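Local coordinates for protein cyclic GMP-AMP synthase-like receptor (PDB 7LT2) that senses double-stranded RNA in the beetle cytoplasm and joins ATP and GTP into the cyclic dinucleotide 2',3'-cGAMP, an innate immune signal, at residues Pro85-Leu98 / Val199-Arg211. Numbering follows the deposited sequence.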
ATOM      1  N   PRO A  85      22.781 -13.387   0.862  1.00 22.72           N
ATOM      2  CA  PRO A  85      21.419 -13.589   1.369  1.00 26.84           C
ATOM      3  C   PRO A  85      20.698 -14.649   0.551  1.00 23.78           C
ATOM      4  O   PRO A  85      20.848 -14.725  -0.670  1.00 25.99           O
ATOM      5  CB  PRO A  85      20.771 -12.211   1.199  1.00 25.41           C
ATOM      6  CG  PRO A  85      21.505 -11.603   0.047  1.00 25.60           C
ATOM      7  CD  PRO A  85      22.924 -12.099   0.155  1.00 20.59           C
ATOM      8  N   VAL A  86      19.922 -15.483   1.239  1.00 21.81           N
ATOM      9  CA  VAL A  86      19.168 -16.555   0.598  1.00 20.51           C
ATOM     10  C   VAL A  86      17.720 -16.458   1.052  1.00 20.56           C
ATOM     11  O   VAL A  86      17.434 -16.508   2.255  1.00 22.97           O
ATOM     12  CB  VAL A  86      19.741 -17.944   0.911  1.00 25.85           C
ATOM     13  CG1 VAL A  86      18.818 -19.026   0.360  1.00 32.15           C
ATOM     14  CG2 VAL A  86      21.131 -18.081   0.313  1.00 29.08           C
ATOM     15  N   LEU A  87      16.813 -16.329   0.094  1.00 21.42           N
ATOM     16  CA  LEU A  87      15.387 -16.219   0.362  1.00 25.57           C
ATOM     17  C   LEU A  87      14.744 -17.582   0.147  1.00 29.22           C
ATOM     18  O   LEU A  87      14.923 -18.196  -0.911  1.00 34.27           O
ATOM     19  CB  LEU A  87      14.762 -15.162  -0.551  1.00 25.06           C
ATOM     20  CG  LEU A  87      13.315 -14.698  -0.371  1.00 32.05           C
ATOM     21  CD1 LEU A  87      13.164 -13.308  -0.958  1.00 35.55           C
ATOM     22  CD2 LEU A  87      12.341 -15.652  -1.041  1.00 33.22           C
ATOM     23  N   ASN A  88      14.007 -18.060   1.146  1.00 24.56           N
ATOM     24  CA  ASN A  88      13.348 -19.354   1.054  1.00 29.51           C
ATOM     25  C   ASN A  88      11.858 -19.202   1.319  1.00 25.15           C
ATOM     26  O   ASN A  88      11.448 -18.496   2.247  1.00 26.70           O
ATOM     27  CB  ASN A  88      13.960 -20.361   2.031  1.00 35.76           C
ATOM     28  CG  ASN A  88      15.362 -20.789   1.623  1.00 46.05           C
ATOM     29  OD1 ASN A  88      15.609 -21.122   0.464  1.00 48.09           O
ATOM     30  ND2 ASN A  88      16.288 -20.775   2.576  1.00 46.92           N
ATOM     31  N   GLU A  89      11.057 -19.868   0.492  1.00 23.58           N
ATOM     32  CA  GLU A  89       9.618 -19.904   0.704  1.00 23.43           C
ATOM     33  C   GLU A  89       9.305 -20.636   2.003  1.00 29.60           C
ATOM     34  O   GLU A  89       9.783 -21.750   2.227  1.00 31.81           O
ATOM     35  CB  GLU A  89       8.937 -20.597  -0.478  1.00 31.19           C
ATOM     36  CG  GLU A  89       9.233 -19.973  -1.849  1.00 31.14           C
ATOM     37  CD  GLU A  89      10.500 -20.510  -2.503  1.00 40.04           C
ATOM     38  OE1 GLU A  89      11.324 -21.141  -1.803  1.00 33.94           O
ATOM     39  OE2 GLU A  89      10.668 -20.303  -3.726  1.00 32.50           O
ATOM     40  N   SER A  90       8.502 -20.008   2.863  1.00 29.88           N
ATOM     41  CA  SER A  90       8.223 -20.564   4.180  1.00 27.47           C
ATOM     42  C   SER A  90       7.047 -21.539   4.122  1.00 37.16           C
ATOM     43  O   SER A  90       6.388 -21.707   3.091  1.00 35.37           O
ATOM     44  CB  SER A  90       7.944 -19.450   5.190  1.00 30.59           C
ATOM     45  OG  SER A  90       6.574 -19.071   5.171  1.00 32.09           O
ATOM     46  N   ASN A  91       6.771 -22.186   5.256  1.00 32.29           N
ATOM     47  CA  ASN A  91       5.661 -23.126   5.368  1.00 35.03           C
ATOM     48  C   ASN A  91       4.309 -22.439   5.538  1.00 38.74           C
ATOM     49  O   ASN A  91       3.307 -23.128   5.768  1.00 38.73           O
ATOM     50  CB  ASN A  91       5.906 -24.098   6.528  1.00 34.01           C
ATOM     51  CG  ASN A  91       6.332 -23.395   7.807  1.00 46.29           C
ATOM     52  OD1 ASN A  91       6.183 -22.180   7.945  1.00 39.58           O
ATOM     53  ND2 ASN A  91       6.869 -24.163   8.751  1.00 43.68           N
ATOM     54  N   VAL A  92       4.254 -21.116   5.437  1.00 33.54           N
ATOM     55  CA  VAL A  92       3.004 -20.368   5.417  1.00 33.57           C
ATOM     56  C   VAL A  92       2.922 -19.659   4.067  1.00 34.72           C
ATOM     57  O   VAL A  92       3.747 -18.787   3.781  1.00 31.63           O
ATOM     58  CB  VAL A  92       2.909 -19.353   6.567  1.00 35.90           C
ATOM     59  CG1 VAL A  92       1.581 -18.607   6.502  1.00 35.69           C
ATOM     60  CG2 VAL A  92       3.073 -20.055   7.913  1.00 36.25           C
ATOM     61  N   PRO A  93       1.960 -20.000   3.209  1.00 37.18           N
ATOM     62  CA  PRO A  93       1.931 -19.419   1.858  1.00 33.34           C
ATOM     63  C   PRO A  93       1.887 -17.898   1.894  1.00 38.17           C
ATOM     64  O   PRO A  93       1.110 -17.297   2.638  1.00 32.28           O
ATOM     65  CB  PRO A  93       0.654 -20.009   1.247  1.00 32.30           C
ATOM     66  CG  PRO A  93       0.438 -21.284   1.996  1.00 45.59           C
ATOM     67  CD  PRO A  93       0.914 -21.021   3.399  1.00 41.34           C
ATOM     68  N   GLY A  94       2.744 -17.278   1.080  1.00 30.84           N
ATOM     69  CA  GLY A  94       2.856 -15.837   1.013  1.00 31.37           C
ATOM     70  C   GLY A  94       3.974 -15.248   1.846  1.00 30.89           C
ATOM     71  O   GLY A  94       4.283 -14.059   1.687  1.00 26.66           O
ATOM     72  N   PHE A  95       4.599 -16.043   2.712  1.00 27.37           N
ATOM     73  CA  PHE A  95       5.643 -15.564   3.604  1.00 28.31           C
ATOM     74  C   PHE A  95       6.947 -16.299   3.332  1.00 22.58           C
ATOM     75  O   PHE A  95       6.950 -17.450   2.888  1.00 27.15           O
ATOM     76  CB  PHE A  95       5.232 -15.739   5.072  1.00 22.55           C
ATOM     77  CG  PHE A  95       4.033 -14.923   5.451  1.00 24.10           C
ATOM     78  CD1 PHE A  95       2.755 -15.397   5.212  1.00 33.29           C
ATOM     79  CD2 PHE A  95       4.184 -13.672   6.026  1.00 27.19           C
ATOM     80  CE1 PHE A  95       1.645 -14.644   5.546  1.00 31.60           C
ATOM     81  CE2 PHE A  95       3.078 -12.915   6.367  1.00 29.60           C
ATOM     82  CZ  PHE A  95       1.809 -13.401   6.124  1.00 35.36           C
ATOM     83  N   VAL A  96       8.058 -15.618   3.603  1.00 22.70           N
ATOM     84  CA  VAL A  96       9.382 -16.139   3.297  1.00 21.25           C
ATOM     85  C   VAL A  96      10.294 -15.961   4.502  1.00 25.59           C
ATOM     86  O   VAL A  96      10.034 -15.160   5.404  1.00 20.74           O
ATOM     87  CB  VAL A  96      10.000 -15.456   2.058  1.00 23.23           C
ATOM     88  CG1 VAL A  96       9.110 -15.653   0.828  1.00 23.67           C
ATOM     89  CG2 VAL A  96      10.227 -13.974   2.330  1.00 23.90           C
ATOM     90  N   TRP A  97      11.375 -16.736   4.504  1.00 25.22           N
ATOM     91  CA  TRP A  97      12.491 -16.551   5.416  1.00 22.60           C
ATOM     92  C   TRP A  97      13.689 -16.029   4.635  1.00 21.04           C
ATOM     93  O   TRP A  97      13.822 -16.279   3.433  1.00 23.57           O
ATOM     94  CB  TRP A  97      12.863 -17.859   6.123  1.00 24.29           C
ATOM     95  CG  TRP A  97      11.827 -18.359   7.080  1.00 26.52           C
ATOM     96  CD1 TRP A  97      10.653 -17.753   7.412  1.00 30.35           C
ATOM     97  CD2 TRP A  97      11.879 -19.576   7.837  1.00 31.01           C
ATOM     98  NE1 TRP A  97       9.969 -18.516   8.329  1.00 30.44           N
ATOM     99  CE2 TRP A  97      10.700 -19.640   8.605  1.00 32.76           C
ATOM    100  CE3 TRP A  97      12.807 -20.617   7.938  1.00 34.81           C
ATOM    101  CZ2 TRP A  97      10.423 -20.705   9.464  1.00 35.95           C
ATOM    102  CZ3 TRP A  97      12.531 -21.675   8.793  1.00 35.01           C
ATOM    103  CH2 TRP A  97      11.350 -21.709   9.543  1.00 33.58           C
ATOM    104  N   LEU A  98      14.563 -15.304   5.327  1.00 19.70           N
ATOM    105  CA  LEU A  98      15.746 -14.723   4.703  1.00 21.11           C
ATOM    106  C   LEU A  98      16.929 -14.954   5.627  1.00 23.47           C
ATOM    107  O   LEU A  98      16.930 -14.477   6.764  1.00 25.62           O
ATOM    108  CB  LEU A  98      15.544 -13.228   4.428  1.00 23.79           C
ATOM    109  CG  LEU A  98      16.457 -12.491   3.434  1.00 26.81           C
ATOM    110  CD1 LEU A  98      17.849 -12.249   3.994  1.00 28.94           C
ATOM    111  CD2 LEU A  98      16.543 -13.225   2.104  1.00 26.73           C
ATOM    112  N   VAL A 199      15.068  -5.090  -0.042  1.00 16.69           N
ATOM    113  CA  VAL A 199      14.814  -5.182  -1.479  1.00 17.00           C
ATOM    114  C   VAL A 199      15.825  -6.127  -2.119  1.00 17.20           C
ATOM    115  O   VAL A 199      16.990  -6.187  -1.707  1.00 18.90           O
ATOM    116  CB  VAL A 199      14.847  -3.788  -2.147  1.00 17.91           C
ATOM    117  CG1 VAL A 199      16.216  -3.122  -1.995  1.00 19.08           C
ATOM    118  CG2 VAL A 199      14.428  -3.880  -3.617  1.00 18.50           C
ATOM    119  N   PHE A 200      15.368  -6.880  -3.117  1.00 17.60           N
ATOM    120  CA  PHE A 200      16.176  -7.906  -3.763  1.00 21.26           C
ATOM    121  C   PHE A 200      16.040  -7.812  -5.274  1.00 20.88           C
ATOM    122  O   PHE A 200      15.071  -7.256  -5.797  1.00 22.05           O
ATOM    123  CB  PHE A 200      15.771  -9.300  -3.288  1.00 19.46           C
ATOM    124  CG  PHE A 200      15.896  -9.474  -1.810  1.00 21.59           C
ATOM    125  CD1 PHE A 200      17.101  -9.837  -1.249  1.00 25.78           C
ATOM    126  CD2 PHE A 200      14.813  -9.241  -0.979  1.00 22.68           C
ATOM    127  CE1 PHE A 200      17.225  -9.987   0.118  1.00 26.05           C
ATOM    128  CE2 PHE A 200      14.931  -9.388   0.385  1.00 24.60           C
ATOM    129  CZ  PHE A 200      16.135  -9.760   0.934  1.00 22.79           C
ATOM    130  N   SER A 201      17.032  -8.363  -5.972  1.00 22.04           N
ATOM    131  CA  SER A 201      17.063  -8.379  -7.426  1.00 30.91           C
ATOM    132  C   SER A 201      16.284  -9.576  -7.964  1.00 27.68           C
ATOM    133  O   SER A 201      15.878 -10.479  -7.226  1.00 31.38           O
ATOM    134  CB  SER A 201      18.505  -8.416  -7.942  1.00 36.12           C
ATOM    135  OG  SER A 201      19.100  -9.681  -7.693  1.00 42.22           O
ATOM    136  N   GLY A 202      16.103  -9.579  -9.285  1.00 28.69           N
ATOM    137  CA  GLY A 202      15.234 -10.558  -9.914  1.00 38.19           C
ATOM    138  C   GLY A 202      15.643 -11.997  -9.673  1.00 32.88           C
ATOM    139  O   GLY A 202      14.791 -12.887  -9.655  1.00 37.34           O
ATOM    140  N   ASP A 203      16.942 -12.244  -9.471  1.00 35.14           N
ATOM    141  CA  ASP A 203      17.428 -13.604  -9.256  1.00 36.90           C
ATOM    142  C   ASP A 203      16.835 -14.250  -8.012  1.00 37.96           C
ATOM    143  O   ASP A 203      16.766 -15.481  -7.942  1.00 36.47           O
ATOM    144  CB  ASP A 203      18.954 -13.607  -9.145  1.00 48.74           C
ATOM    145  CG  ASP A 203      19.629 -13.037 -10.373  1.00 49.94           C
ATOM    146  OD1 ASP A 203      19.023 -13.097 -11.463  1.00 46.21           O
ATOM    147  OD2 ASP A 203      20.765 -12.533 -10.248  1.00 58.94           O
ATOM    148  N   LYS A 204      16.414 -13.457  -7.031  1.00 25.99           N
ATOM    149  CA  LYS A 204      15.907 -13.979  -5.771  1.00 28.84           C
ATOM    150  C   LYS A 204      14.396 -14.172  -5.776  1.00 22.70           C
ATOM    151  O   LYS A 204      13.839 -14.573  -4.748  1.00 27.40           O
ATOM    152  CB  LYS A 204      16.305 -13.048  -4.620  1.00 28.35           C
ATOM    153  CG  LYS A 204      17.772 -12.632  -4.642  1.00 39.30           C
ATOM    154  CD  LYS A 204      18.696 -13.839  -4.694  1.00 43.87           C
ATOM    155  CE  LYS A 204      20.117 -13.429  -5.060  1.00 44.40           C
ATOM    156  NZ  LYS A 204      21.025 -14.603  -5.172  1.00 43.41           N
ATOM    157  N   TRP A 205      13.734 -13.903  -6.898  1.00 26.23           N
ATOM    158  CA  TRP A 205      12.281 -14.012  -6.974  1.00 26.07           C
ATOM    159  C   TRP A 205      11.843 -15.436  -6.637  1.00 22.83           C
ATOM    160  O   TRP A 205      12.389 -16.395  -7.197  1.00 25.96           O
ATOM    161  CB  TRP A 205      11.812 -13.619  -8.376  1.00 25.67           C
ATOM    162  CG  TRP A 205      10.320 -13.465  -8.540  1.00 23.50           C
ATOM    163  CD1 TRP A 205       9.397 -14.465  -8.630  1.00 25.02           C
ATOM    164  CD2 TRP A 205       9.593 -12.235  -8.676  1.00 23.32           C
ATOM    165  NE1 TRP A 205       8.138 -13.935  -8.790  1.00 23.37           N
ATOM    166  CE2 TRP A 205       8.231 -12.569  -8.821  1.00 23.58           C
ATOM    167  CE3 TRP A 205       9.962 -10.886  -8.678  1.00 26.92           C
ATOM    168  CZ2 TRP A 205       7.235 -11.602  -8.971  1.00 22.30           C
ATOM    169  CZ3 TRP A 205       8.968  -9.925  -8.825  1.00 24.58           C
ATOM    170  CH2 TRP A 205       7.625 -10.290  -8.975  1.00 25.17           C
ATOM    171  N   PRO A 206      10.872 -15.618  -5.739  1.00 26.63           N
ATOM    172  CA  PRO A 206      10.498 -16.978  -5.315  1.00 25.88           C
ATOM    173  C   PRO A 206       9.813 -17.749  -6.434  1.00 27.38           C
ATOM    174  O   PRO A 206       9.025 -17.192  -7.203  1.00 25.68           O
ATOM    175  CB  PRO A 206       9.544 -16.731  -4.138  1.00 25.38           C
ATOM    176  CG  PRO A 206       8.979 -15.367  -4.395  1.00 25.60           C
ATOM    177  CD  PRO A 206      10.101 -14.582  -5.031  1.00 26.15           C
ATOM    178  N   ILE A 207      10.114 -19.050  -6.519  1.00 28.00           N
ATOM    179  CA  ILE A 207       9.554 -19.870  -7.593  1.00 30.16           C
ATOM    180  C   ILE A 207       8.621 -20.954  -7.059  1.00 29.46           C
ATOM    181  O   ILE A 207       7.688 -21.372  -7.754  1.00 33.55           O
ATOM    182  CB  ILE A 207      10.664 -20.498  -8.460  1.00 32.07           C
ATOM    183  CG1 ILE A 207      11.521 -21.466  -7.648  1.00 33.17           C
ATOM    184  CG2 ILE A 207      11.533 -19.420  -9.101  1.00 31.65           C
ATOM    185  CD1 ILE A 207      12.537 -22.219  -8.483  1.00 36.41           C
ATOM    186  N   ASN A 208       8.851 -21.421  -5.834  1.00 27.28           N
ATOM    187  CA  ASN A 208       8.120 -22.583  -5.322  1.00 24.52           C
ATOM    188  C   ASN A 208       6.712 -22.160  -4.917  1.00 29.69           C
ATOM    189  O   ASN A 208       6.469 -21.726  -3.792  1.00 31.70           O
ATOM    190  CB  ASN A 208       8.860 -23.218  -4.150  1.00 32.32           C
ATOM    191  CG  ASN A 208       8.257 -24.544  -3.733  1.00 34.18           C
ATOM    192  OD1 ASN A 208       7.378 -25.080  -4.410  1.00 36.31           O
ATOM    193  ND2 ASN A 208       8.734 -25.087  -2.619  1.00 37.13           N
ATOM    194  N   GLY A 209       5.767 -22.316  -5.846  1.00 27.78           N
ATOM    195  CA  GLY A 209       4.384 -21.964  -5.603  1.00 29.54           C
ATOM    196  C   GLY A 209       4.037 -20.512  -5.841  1.00 26.02           C
ATOM    197  O   GLY A 209       2.930 -20.090  -5.490  1.00 26.84           O
ATOM    198  N   TYR A 210       4.940 -19.735  -6.432  1.00 22.23           N
ATOM    199  CA  TYR A 210       4.733 -18.310  -6.635  1.00 21.42           C
ATOM    200  C   TYR A 210       4.636 -17.981  -8.119  1.00 21.25           C
ATOM    201  O   TYR A 210       5.270 -18.623  -8.961  1.00 23.78           O
ATOM    202  CB  TYR A 210       5.864 -17.494  -5.998  1.00 21.75           C
ATOM    203  CG  TYR A 210       5.754 -17.401  -4.492  1.00 21.76           C
ATOM    204  CD1 TYR A 210       6.279 -18.395  -3.676  1.00 25.39           C
ATOM    205  CD2 TYR A 210       5.114 -16.328  -3.888  1.00 25.61           C
ATOM    206  CE1 TYR A 210       6.172 -18.318  -2.300  1.00 27.46           C
ATOM    207  CE2 TYR A 210       5.001 -16.244  -2.514  1.00 27.26           C
ATOM    208  CZ  TYR A 210       5.535 -17.240  -1.724  1.00 28.34           C
ATOM    209  OH  TYR A 210       5.426 -17.157  -0.352  1.00 29.69           O
ATOM    210  N   ARG A 211       3.831 -16.970  -8.422  1.00 21.09           N
ATOM    211  CA  ARG A 211       3.699 -16.497  -9.792  1.00 18.51           C
ATOM    212  C   ARG A 211       4.961 -15.752 -10.210  1.00 22.50           C
ATOM    213  O   ARG A 211       5.562 -15.030  -9.412  1.00 21.02           O
ATOM    214  CB  ARG A 211       2.476 -15.587  -9.910  1.00 20.04           C
ATOM    215  CG  ARG A 211       2.182 -15.092 -11.320  1.00 24.43           C
ATOM    216  CD  ARG A 211       1.060 -14.056 -11.315  1.00 24.28           C
ATOM    217  NE  ARG A 211      -0.153 -14.568 -10.688  1.00 23.35           N
ATOM    218  CZ  ARG A 211      -1.130 -15.182 -11.342  1.00 29.11           C
ATOM    219  NH1 ARG A 211      -1.077 -15.365 -12.652  1.00 31.07           N
ATOM    220  NH2 ARG A 211      -2.184 -15.629 -10.666  1.00 26.76           N
TER
HETATM  221  O   HOH W   1      14.639 -17.121  -3.929  1.00 36.10           O
HETATM  222  O   HOH W   2      11.158 -23.769  -1.420  1.00 39.57           O
HETATM  223  O   HOH W   3       5.319 -20.294   0.857  1.00 39.02           O
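E89 CG nears CE1 of the Y210 ring obliquely at 3.5 Å, while P206 CG packs on one face of that ring, offset toward the rim. At the far end the tyrosine hydroxyl meets the 92-95 type II turn, where G94 N gives Y210 OH a weak, bent hydrogen bond (3.0 Å, 125°); a water that donates to S90 O also makes a long, weak contact with Y210 OH. The F200 ring has P85 CB at its edge, near the plane, and obliquely takes L98 CD2 at F200 CZ (3.7 Å) and L87 CD1 at F200 CD2. L87 bridges F200 and P206 with its two methyls: CD1 touches the F200 ring and the carbonyl of K204, and L87 CD2 lies against P206 CB (4.3 Å). Beside the Y210 ring, E89 bends at chi2 (87°), which brings its carboxylate to the backbone of I207 and N208. There E89 OE2 accepts two backbone N-H groups: I207 N, 3.1 Å from E89 OE2, arrives nearly along the C-O axis. N208 N, 3.0 Å from E89 OE2, comes from above the carboxylate plane (166°). OE1 reaches N208 ND2 through a water, and another water joins L87 O to K204 O. The contact thus fastens the hairpin of strands 85-89 and 95-100 to the loop leaving strand 188-200 in the nucleotidyltransferase domain; L242 of strand 240-243 touches V96, P206 and Y210, and F95 rests on S241, a probable GTP-binding residue. Chemically, two backbone donors on one oxygen would stabilise a charged E89 carboxylate and help hold the 207-208 backbone in place, whereas the leucine, proline and phenylalanine contacts contribute apolar burial.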